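Local coordinates for protein aminoglycoside N(3)-acetyltransferase (Streptomyces griseus, PDB 7LAP) that probably transfers an acetyl group from acetyl-coenzyme A to the 3-amino group of aminoglycoside antibiotics, a modification that gives resistance to them, at residues 255-260 with 269-274; 235-240 with 281-286; 87-92 with 217-222. One frame throughout, in Å; residues are numbered along the deposited sequence.

Overall arrangement
The three contacts lie within one family region but in different parts of the fold. Along the chain, contact 3 closes first, joining the loop before helix 94-103 to strand 216-225 of the two-stranded sheet. Contact 2 then spans 235-240 to 281-286, packing the C-terminal helix on a loop, and contact 1, a hairpin at the edge of the seven-stranded sheet, falls between those two segments in sequence. Contacts 1 and 2 share helix 273-289; their centres are about 19 Å apart and their nearest atoms about 6 Å. Contact 3 sits across the chain's centre from contact 1, about 38 Å between centres, and about 31 Å, again between centres, from contact 2.

Contact 1: 255-260 with 269-274; sequences AGIGRE and RLFDAA
R259 and L270 pair as neighbours in an antiparallel beta hairpin, strands 259-263 and 266-272, at one edge of the central mixed sheet. Theirs is a hydrogen-bonded pair: R259 N reaches L270 O at 2.8 Å, and L270 N returns a bond of 2.8 Å to R259 O, both nearly straight. Both side chains stand on the sheet face opposite E260 and R269; L270 is buried against R176 and L178, as suits a leucine, while the end of R259 leads away and its NH2 bonds to A33 O. E260 and R269 form the next, non-hydrogen-bonded pair, their side chains running side by side in the same direction. CG of R269 stands anti to its carbonyl carbon (chi1 -73°) and the chain bends at chi2, laying NE alongside the glutamate. The salt bridge joins E260 OE1 to R269 NE at 2.9 Å, but bent (N-H...O 144°): NE meets OE1 from above the carboxylate plane, and OE1 lies somewhat out of the guanidinium plane. Opposite charges suit this partly open surface.

Strand 259-263 is the outermost strand here, whereas 266-272 is bonded on its other side to strand 176-180. The approach to the hairpin begins at G256, whose positive phi completes a Schellman motif at the end of helix 244-254. G258 then passes the ring of F271 obliquely, its CA 3.5 Å from F271 CD2. With only hydrogens on its CA, glycine can lie this close, and it adopts its positive phi easily. I257 O approaches F271 CE2 obliquely at 3.5 Å, and I257 CG2 adds a looser apolar touch, 4.5 Å from F271 CD2. F271, buried, packs on V249, M252 and L253 of helix 244-254.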
loop_
_atom_site.group_PDB
_atom_site.type_symbol
_atom_site.label_atom_id
_atom_site.label_comp_id
_atom_site.label_asym_id
_atom_site.label_seq_id
_atom_site.Cartn_x
_atom_site.Cartn_y
_atom_site.Cartn_z
ATOM N N ALA B 255 -27.292 -1.025 -24.371
ATOM C CA ALA B 255 -27.324 -0.312 -25.641
ATOM C C ALA B 255 -26.196 -0.721 -26.586
ATOM O O ALA B 255 -26.040 -0.090 -27.638
ATOM C CB ALA B 255 -27.243 1.195 -25.391
ATOM N N GLY B 256 -25.383 -1.718 -26.226
ATOM C CA GLY B 256 -24.306 -2.182 -27.080
ATOM C C GLY B 256 -22.998 -1.427 -26.980
ATOM O O GLY B 256 -22.147 -1.584 -27.865
ATOM N N ILE B 257 -22.798 -0.614 -25.949
ATOM C CA ILE B 257 -21.538 0.094 -25.749
ATOM C C ILE B 257 -20.750 -0.669 -24.688
ATOM O O ILE B 257 -21.155 -0.720 -23.522
ATOM C CB ILE B 257 -21.774 1.548 -25.332
ATOM C CG1 ILE B 257 -22.463 2.315 -26.462
ATOM C CG2 ILE B 257 -20.487 2.217 -24.956
ATOM C CD1 ILE B 257 -23.056 3.627 -26.029
ATOM N N GLY B 258 -19.624 -1.247 -25.067
ATOM C CA GLY B 258 -18.823 -1.998 -24.121
ATOM C C GLY B 258 -18.859 -3.491 -24.427
ATOM O O GLY B 258 -19.855 -4.032 -24.915
ATOM N N ARG B 259 -17.748 -4.161 -24.165
ATOM C CA ARG B 259 -17.632 -5.580 -24.429
ATOM C C ARG B 259 -17.331 -6.254 -23.101
ATOM O O ARG B 259 -16.512 -5.760 -22.323
ATOM C CB ARG B 259 -16.525 -5.871 -25.478
ATOM C CG ARG B 259 -16.160 -7.369 -25.599
ATOM C CD ARG B 259 -15.534 -7.728 -26.956
ATOM N NE ARG B 259 -14.871 -9.046 -26.959
ATOM C CZ ARG B 259 -15.484 -10.213 -27.191
ATOM N NH1 ARG B 259 -16.789 -10.251 -27.451
ATOM N NH2 ARG B 259 -14.790 -11.356 -27.188
ATOM N N GLU B 260 -18.002 -7.372 -22.836
ATOM C CA GLU B 260 -17.824 -8.107 -21.596
ATOM C C GLU B 260 -17.054 -9.394 -21.849
ATOM O O GLU B 260 -17.209 -10.035 -22.888
ATOM C CB GLU B 260 -19.176 -8.435 -20.955
ATOM C CG GLU B 260 -20.065 -7.204 -20.827
ATOM C CD GLU B 260 -21.068 -7.309 -19.674
ATOM O OE1 GLU B 260 -20.663 -7.676 -18.539
ATOM O OE2 GLU B 260 -22.265 -7.032 -19.914
ATOM N N ARG B 269 -15.007 -5.776 -18.264
ATOM C CA ARG B 269 -15.723 -5.006 -19.269
ATOM C C ARG B 269 -14.812 -3.942 -19.849
ATOM O O ARG B 269 -14.153 -3.214 -19.105
ATOM C CB ARG B 269 -16.973 -4.310 -18.696
ATOM C CG ARG B 269 -18.122 -5.270 -18.396
ATOM C CD ARG B 269 -18.259 -5.430 -16.912
ATOM N NE ARG B 269 -19.582 -5.955 -16.529
ATOM C CZ ARG B 269 -19.972 -6.084 -15.265
ATOM N NH1 ARG B 269 -19.145 -5.700 -14.291
ATOM N NH2 ARG B 269 -21.171 -6.581 -14.983
ATOM N N LEU B 270 -14.829 -3.821 -21.166
ATOM C CA LEU B 270 -13.968 -2.891 -21.882
ATOM C C LEU B 270 -14.843 -1.977 -22.723
ATOM O O LEU B 270 -15.639 -2.455 -23.540
ATOM C CB LEU B 270 -12.966 -3.647 -22.762
ATOM C CG LEU B 270 -12.014 -2.739 -23.560
ATOM C CD1 LEU B 270 -11.150 -1.929 -22.576
ATOM C CD2 LEU B 270 -11.151 -3.616 -24.483
ATOM N N PHE B 271 -14.696 -0.668 -22.510
ATOM C CA PHE B 271 -15.480 0.381 -23.151
ATOM C C PHE B 271 -14.579 1.353 -23.895
ATOM O O PHE B 271 -13.492 1.688 -23.419
ATOM C CB PHE B 271 -16.258 1.234 -22.120
ATOM C CG PHE B 271 -17.136 0.437 -21.194
ATOM C CD1 PHE B 271 -16.609 -0.161 -20.046
ATOM C CD2 PHE B 271 -18.501 0.319 -21.455
ATOM C CE1 PHE B 271 -17.433 -0.883 -19.162
ATOM C CE2 PHE B 271 -19.330 -0.411 -20.589
ATOM C CZ PHE B 271 -18.790 -1.014 -19.438
ATOM N N ASP B 272 -15.081 1.906 -25.000
ATOM C CA ASP B 272 -14.461 3.103 -25.556
ATOM C C ASP B 272 -14.940 4.322 -24.761
ATOM O O ASP B 272 -16.149 4.488 -24.529
ATOM C CB ASP B 272 -14.791 3.247 -27.047
ATOM C CG ASP B 272 -14.253 2.088 -27.894
ATOM O OD1 ASP B 272 -13.157 1.570 -27.596
ATOM O OD2 ASP B 272 -14.927 1.683 -28.864
ATOM N N ALA B 273 -13.991 5.184 -24.356
ATOM C CA ALA B 273 -14.304 6.277 -23.432
ATOM C C ALA B 273 -15.216 7.326 -24.061
ATOM O O ALA B 273 -16.102 7.855 -23.384
ATOM C CB ALA B 273 -13.025 6.953 -22.937
ATOM N N ALA B 274 -14.989 7.691 -25.332
ATOM C CA ALA B 274 -15.829 8.727 -25.937
ATOM C C ALA B 274 -17.302 8.320 -26.022
ATOM O O ALA B 274 -18.160 9.117 -25.591
ATOM C CB ALA B 274 -15.265 9.136 -27.308
#

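Contact 2: 235-240 with 281-286; sequences SSAVPE and VRWIEE
The loop carrying A237 and V238 faces the helix carrying W283 across a wide gap: the closest CA atoms, those of A237 and I284, are 8.9 Å apart, so side chains must bridge it. Segment 281-286 is regular helix, part of helix 273-289, with E285 N bonded to V281 O and E286 N to R282 O. Facing it, 235-240 belongs to the loop between strand 216-225 and helix 244-254; its first three residues have helical backbone angles without the regular bonds, after which V238 turns to an extended conformation.

The bridge is the indole of W283. With CG anti to the backbone N (chi1 -170°), the ring extends from the helix toward the loop and presents CH2, at the far end of its six-membered ring, to two aliphatic groups. A237 CB points at the helix and comes within 3.7 Å of W283 CH2, approaching the ring obliquely. V238 CG2 meets the same CH2 at 4.0 Å, at the ring's edge and near its plane, the two side chains crossing at about a right angle. The small methyl of alanine lets the loop come close, while one branch of valine, CG2, adds a second apolar group at the same carbon. A large, rigid tryptophan suits a position that must span this distance, and H287, one turn on, stacks on its ring.

V247, I248 and S251 of helix 244-254 also touch the indole, and V247 meets V238 as well. This is plain hydrophobic packing, in which an aromatic side chain of the C-terminal helix packs against both a loop and the helix that follows it.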
loop_
_atom_site.group_PDB
_atom_site.type_symbol
_atom_site.label_atom_id
_atom_site.label_comp_id
_atom_site.label_asym_id
_atom_site.label_seq_id
_atom_site.Cartn_x
_atom_site.Cartn_y
_atom_site.Cartn_z
ATOM N N SER B 235 -32.747 10.353 -7.401
ATOM C CA SER B 235 -33.900 9.716 -6.763
ATOM C C SER B 235 -34.946 9.234 -7.757
ATOM O O SER B 235 -35.510 8.147 -7.609
ATOM C CB SER B 235 -34.555 10.699 -5.801
ATOM O OG SER B 235 -35.310 11.651 -6.540
ATOM N N SER B 236 -35.249 10.056 -8.759
ATOM C CA SER B 236 -36.326 9.730 -9.682
ATOM C C SER B 236 -35.895 8.711 -10.725
ATOM O O SER B 236 -36.729 7.944 -11.216
ATOM C CB SER B 236 -36.826 11.001 -10.373
ATOM O OG SER B 236 -35.738 11.814 -10.775
ATOM N N ALA B 237 -34.613 8.674 -11.070
ATOM C CA ALA B 237 -34.157 7.822 -12.155
ATOM C C ALA B 237 -33.567 6.504 -11.686
ATOM O O ALA B 237 -33.330 5.622 -12.516
ATOM C CB ALA B 237 -33.124 8.565 -13.004
ATOM N N VAL B 238 -33.329 6.336 -10.387
ATOM C CA VAL B 238 -32.548 5.222 -9.874
ATOM C C VAL B 238 -33.285 4.585 -8.702
ATOM O O VAL B 238 -33.500 5.245 -7.680
ATOM C CB VAL B 238 -31.138 5.666 -9.441
ATOM C CG1 VAL B 238 -30.325 4.489 -8.921
ATOM C CG2 VAL B 238 -30.417 6.332 -10.599
ATOM N N PRO B 239 -33.691 3.314 -8.790
ATOM C CA PRO B 239 -34.282 2.645 -7.623
ATOM C C PRO B 239 -33.373 2.797 -6.414
ATOM O O PRO B 239 -32.146 2.734 -6.528
ATOM C CB PRO B 239 -34.388 1.180 -8.065
ATOM C CG PRO B 239 -34.308 1.205 -9.547
ATOM C CD PRO B 239 -33.483 2.386 -9.917
ATOM N N GLU B 240 -33.965 3.039 -5.251
ATOM C CA GLU B 240 -33.115 3.232 -4.088
ATOM C C GLU B 240 -32.516 1.895 -3.668
ATOM O O GLU B 240 -33.078 0.824 -3.928
ATOM C CB GLU B 240 -33.878 3.894 -2.939
ATOM C CG GLU B 240 -32.948 4.410 -1.825
ATOM C CD GLU B 240 -32.530 5.872 -2.004
ATOM O OE1 GLU B 240 -31.484 6.265 -1.434
ATOM O OE2 GLU B 240 -33.240 6.626 -2.704
ATOM N N VAL B 281 -23.730 11.380 -20.452
ATOM C CA VAL B 281 -24.292 12.719 -20.345
ATOM C C VAL B 281 -25.710 12.737 -20.893
ATOM O O VAL B 281 -26.602 13.366 -20.318
ATOM C CB VAL B 281 -23.380 13.735 -21.050
ATOM C CG1 VAL B 281 -22.108 13.924 -20.266
ATOM C CG2 VAL B 281 -23.040 13.259 -22.412
ATOM N N ARG B 282 -25.953 12.009 -21.984
ATOM C CA ARG B 282 -27.305 11.937 -22.522
ATOM C C ARG B 282 -28.240 11.222 -21.553
ATOM O O ARG B 282 -29.409 11.599 -21.404
ATOM C CB ARG B 282 -27.300 11.245 -23.884
ATOM C CG ARG B 282 -28.696 11.021 -24.457
ATOM C CD ARG B 282 -28.632 10.797 -25.953
ATOM N NE ARG B 282 -27.611 9.795 -26.232
ATOM C CZ ARG B 282 -27.804 8.482 -26.135
ATOM N NH1 ARG B 282 -29.004 8.004 -25.802
ATOM N NH2 ARG B 282 -26.801 7.645 -26.383
ATOM N N TRP B 283 -27.737 10.204 -20.862
ATOM C CA TRP B 283 -28.545 9.551 -19.839
ATOM C C TRP B 283 -28.948 10.542 -18.754
ATOM O O TRP B 283 -30.122 10.632 -18.379
ATOM C CB TRP B 283 -27.770 8.376 -19.244
ATOM C CG TRP B 283 -28.609 7.499 -18.361
ATOM C CD1 TRP B 283 -29.252 6.346 -18.714
ATOM C CD2 TRP B 283 -28.896 7.715 -16.975
ATOM N NE1 TRP B 283 -29.928 5.835 -17.630
ATOM C CE2 TRP B 283 -29.719 6.655 -16.550
ATOM C CE3 TRP B 283 -28.530 8.702 -16.051
ATOM C CZ2 TRP B 283 -30.191 6.556 -15.242
ATOM C CZ3 TRP B 283 -28.992 8.601 -14.755
ATOM C CH2 TRP B 283 -29.813 7.534 -14.360
ATOM N N ILE B 284 -27.984 11.313 -18.252
ATOM C CA ILE B 284 -28.261 12.223 -17.148
ATOM C C ILE B 284 -29.200 13.332 -17.588
ATOM O O ILE B 284 -30.120 13.713 -16.856
ATOM C CB ILE B 284 -26.944 12.789 -16.589
ATOM C CG1 ILE B 284 -26.127 11.668 -15.945
ATOM C CG2 ILE B 284 -27.234 13.921 -15.615
ATOM C CD1 ILE B 284 -24.740 12.111 -15.519
ATOM N N GLU B 285 -28.988 13.866 -18.789
ATOM C CA GLU B 285 -29.809 14.980 -19.237
ATOM C C GLU B 285 -31.223 14.533 -19.571
ATOM O O GLU B 285 -32.185 15.281 -19.340
ATOM C CB GLU B 285 -29.143 15.652 -20.429
ATOM C CG GLU B 285 -27.870 16.375 -20.002
ATOM C CD GLU B 285 -27.153 17.046 -21.147
ATOM O OE1 GLU B 285 -27.439 16.683 -22.309
ATOM O OE2 GLU B 285 -26.305 17.938 -20.887
ATOM N N GLU B 286 -31.381 13.316 -20.089
ATOM C CA GLU B 286 -32.731 12.876 -20.415
ATOM C C GLU B 286 -33.502 12.475 -19.167
ATOM O O GLU B 286 -34.671 12.838 -19.021
ATOM C CB GLU B 286 -32.689 11.739 -21.435
ATOM C CG GLU B 286 -32.212 12.229 -22.792
ATOM C CD GLU B 286 -32.076 11.128 -23.829
ATOM O OE1 GLU B 286 -32.008 9.936 -23.450
ATOM O OE2 GLU B 286 -32.024 11.469 -25.032
#

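Contact 3: 87-92 with 217-222; sequences YDFTDW and RVWRTF
F89, in a loop without regular helix or strand, meets W219 of strand 216-225. Before it come Y87, and D88, whose carbonyl O accepts a bond from D91 N at 2.9 Å and so draws the loop into a compact turn. Within that turn F89 points its side chain at the strand. CG sits between the backbone N and the carbonyl carbon (chi1 80°), a crowded position that sends the ring out of the turn.

F89 CZ then lies 3.8 Å from W219 CZ3 and 3.9 Å from W219 CH2. The side chains arrive from opposite directions and the rings meet obliquely, centroids 5.5 Å apart and planes at 37°. Two long aromatic side chains suit a gap that the backbones leave wide, meeting through CZ, CZ3 and CH2. T90, next along, lays its CG2 over one face of the phenylalanine, toward the rim. W92 ends the segment with F89 CA above one face of its indole, again toward the rim, and its ring meets Y53 of the second subunit edge-to-face.

W219 NE1 donates to R101 O, fixing the indole against helix 94-103, where V100 and R101 also touch F89. Strand 216-225 pairs in turn with strand 204-213, so loop, helix and two-stranded sheet converge here.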
loop_
_atom_site.group_PDB
_atom_site.type_symbol
_atom_site.label_atom_id
_atom_site.label_comp_id
_atom_site.label_asym_id
_atom_site.label_seq_id
_atom_site.Cartn_x
_atom_site.Cartn_y
_atom_site.Cartn_z
ATOM N N TYR B 87 -13.162 16.697 4.147
ATOM C CA TYR B 87 -13.824 17.881 3.598
ATOM C C TYR B 87 -14.395 18.752 4.701
ATOM O O TYR B 87 -14.296 19.982 4.651
ATOM C CB TYR B 87 -14.960 17.483 2.663
ATOM C CG TYR B 87 -14.562 17.022 1.285
ATOM C CD1 TYR B 87 -13.230 16.905 0.910
ATOM C CD2 TYR B 87 -15.541 16.687 0.354
ATOM C CE1 TYR B 87 -12.884 16.469 -0.368
ATOM C CE2 TYR B 87 -15.215 16.247 -0.909
ATOM C CZ TYR B 87 -13.887 16.139 -1.273
ATOM O OH TYR B 87 -13.595 15.701 -2.551
ATOM N N ASP B 88 -14.992 18.115 5.707
ATOM C CA ASP B 88 -15.744 18.752 6.775
ATOM C C ASP B 88 -14.906 19.041 8.009
ATOM O O ASP B 88 -15.475 19.224 9.091
ATOM C CB ASP B 88 -16.908 17.853 7.184
ATOM C CG ASP B 88 -16.437 16.470 7.626
ATOM O OD1 ASP B 88 -15.942 15.694 6.773
ATOM O OD2 ASP B 88 -16.530 16.170 8.836
ATOM N N PHE B 89 -13.573 19.068 7.895
ATOM C CA PHE B 89 -12.761 19.207 9.105
ATOM C C PHE B 89 -12.946 20.558 9.776
ATOM O O PHE B 89 -12.372 20.785 10.845
ATOM C CB PHE B 89 -11.274 18.971 8.802
ATOM C CG PHE B 89 -10.573 20.156 8.199
ATOM C CD1 PHE B 89 -10.537 20.324 6.822
ATOM C CD2 PHE B 89 -9.931 21.087 9.007
ATOM C CE1 PHE B 89 -9.894 21.406 6.258
ATOM C CE2 PHE B 89 -9.288 22.170 8.459
ATOM C CZ PHE B 89 -9.266 22.335 7.079
ATOM N N THR B 90 -13.714 21.456 9.163
ATOM C CA THR B 90 -14.096 22.730 9.749
ATOM C C THR B 90 -15.382 22.626 10.575
ATOM O O THR B 90 -16.019 23.646 10.861
ATOM C CB THR B 90 -14.234 23.778 8.641
ATOM O OG1 THR B 90 -15.047 23.253 7.580
ATOM C CG2 THR B 90 -12.856 24.133 8.081
ATOM N N ASP B 91 -15.775 21.412 10.957
ATOM C CA ASP B 91 -16.902 21.189 11.851
ATOM C C ASP B 91 -16.456 20.611 13.190
ATOM O O ASP B 91 -17.302 20.199 13.994
ATOM C CB ASP B 91 -17.930 20.271 11.183
ATOM C CG ASP B 91 -18.616 20.921 9.983
ATOM O OD1 ASP B 91 -18.500 22.156 9.804
ATOM O OD2 ASP B 91 -19.285 20.188 9.220
ATOM N N TRP B 92 -15.128 20.572 13.447
ATOM C CA TRP B 92 -14.496 20.040 14.647
ATOM C C TRP B 92 -14.341 21.124 15.701
ATOM O O TRP B 92 -14.459 22.316 15.397
ATOM C CB TRP B 92 -13.114 19.483 14.312
ATOM C CG TRP B 92 -13.108 18.303 13.412
ATOM C CD1 TRP B 92 -14.188 17.656 12.885
ATOM C CD2 TRP B 92 -11.951 17.615 12.931
ATOM N NE1 TRP B 92 -13.771 16.610 12.097
ATOM C CE2 TRP B 92 -12.402 16.561 12.114
ATOM C CE3 TRP B 92 -10.576 17.792 13.112
ATOM C CZ2 TRP B 92 -11.530 15.693 11.475
ATOM C CZ3 TRP B 92 -9.712 16.925 12.478
ATOM C CH2 TRP B 92 -10.192 15.889 11.670
ATOM N N ARG B 217 4.307 25.040 1.444
ATOM C CA ARG B 217 2.978 24.493 1.669
ATOM C C ARG B 217 1.982 25.629 1.829
ATOM O O ARG B 217 2.177 26.526 2.644
ATOM C CB ARG B 217 2.975 23.588 2.903
ATOM C CG ARG B 217 1.663 23.432 3.651
ATOM C CD ARG B 217 2.015 22.807 5.002
ATOM N NE ARG B 217 0.879 22.271 5.747
ATOM C CZ ARG B 217 0.072 23.007 6.500
ATOM N NH1 ARG B 217 0.265 24.319 6.582
ATOM N NH2 ARG B 217 -0.939 22.440 7.156
ATOM N N VAL B 218 0.913 25.580 1.048
ATOM C CA VAL B 218 -0.154 26.561 1.117
ATOM C C VAL B 218 -1.471 25.815 1.038
ATOM O O VAL B 218 -1.583 24.782 0.367
ATOM C CB VAL B 218 -0.059 27.607 -0.022
ATOM C CG1 VAL B 218 1.296 28.299 -0.022
ATOM C CG2 VAL B 218 -0.300 26.934 -1.343
ATOM N N TRP B 219 -2.471 26.340 1.740
ATOM C CA TRP B 219 -3.832 25.850 1.590
ATOM C C TRP B 219 -4.454 26.454 0.338
ATOM O O TRP B 219 -4.081 27.549 -0.096
ATOM C CB TRP B 219 -4.668 26.192 2.828
ATOM C CG TRP B 219 -4.305 25.317 3.979
ATOM C CD1 TRP B 219 -3.228 25.462 4.801
ATOM C CD2 TRP B 219 -4.956 24.097 4.379
ATOM N NE1 TRP B 219 -3.185 24.430 5.702
ATOM C CE2 TRP B 219 -4.236 23.580 5.468
ATOM C CE3 TRP B 219 -6.089 23.412 3.935
ATOM C CZ2 TRP B 219 -4.613 22.396 6.130
ATOM C CZ3 TRP B 219 -6.460 22.238 4.580
ATOM C CH2 TRP B 219 -5.725 21.742 5.668
ATOM N N ARG B 220 -5.378 25.709 -0.267
ATOM C CA ARG B 220 -6.114 26.179 -1.429
ATOM C C ARG B 220 -7.559 25.730 -1.292
ATOM O O ARG B 220 -7.830 24.651 -0.761
ATOM C CB ARG B 220 -5.518 25.647 -2.754
ATOM C CG ARG B 220 -6.042 26.363 -3.977
ATOM C CD ARG B 220 -5.340 25.990 -5.277
ATOM N NE ARG B 220 -5.855 26.784 -6.401
ATOM C CZ ARG B 220 -7.109 26.747 -6.873
ATOM N NH1 ARG B 220 -8.020 25.908 -6.369
ATOM N NH2 ARG B 220 -7.452 27.539 -7.890
ATOM N N THR B 221 -8.479 26.559 -1.761
ATOM C CA THR B 221 -9.892 26.209 -1.827
ATOM C C THR B 221 -10.195 25.646 -3.209
ATOM O O THR B 221 -9.731 26.185 -4.220
ATOM C CB THR B 221 -10.767 27.438 -1.547
ATOM O OG1 THR B 221 -10.606 27.831 -0.182
ATOM C CG2 THR B 221 -12.225 27.138 -1.805
ATOM N N PHE B 222 -10.960 24.562 -3.247
ATOM C CA PHE B 222 -11.263 23.836 -4.468
ATOM C C PHE B 222 -12.764 23.751 -4.661
ATOM O O PHE B 222 -13.518 23.588 -3.694
ATOM C CB PHE B 222 -10.697 22.406 -4.432
ATOM C CG PHE B 222 -9.213 22.361 -4.334
ATOM C CD1 PHE B 222 -8.590 22.398 -3.091
ATOM C CD2 PHE B 222 -8.430 22.341 -5.488
ATOM C CE1 PHE B 222 -7.207 22.373 -2.991
ATOM C CE2 PHE B 222 -7.042 22.311 -5.399
ATOM C CZ PHE B 222 -6.422 22.330 -4.144
#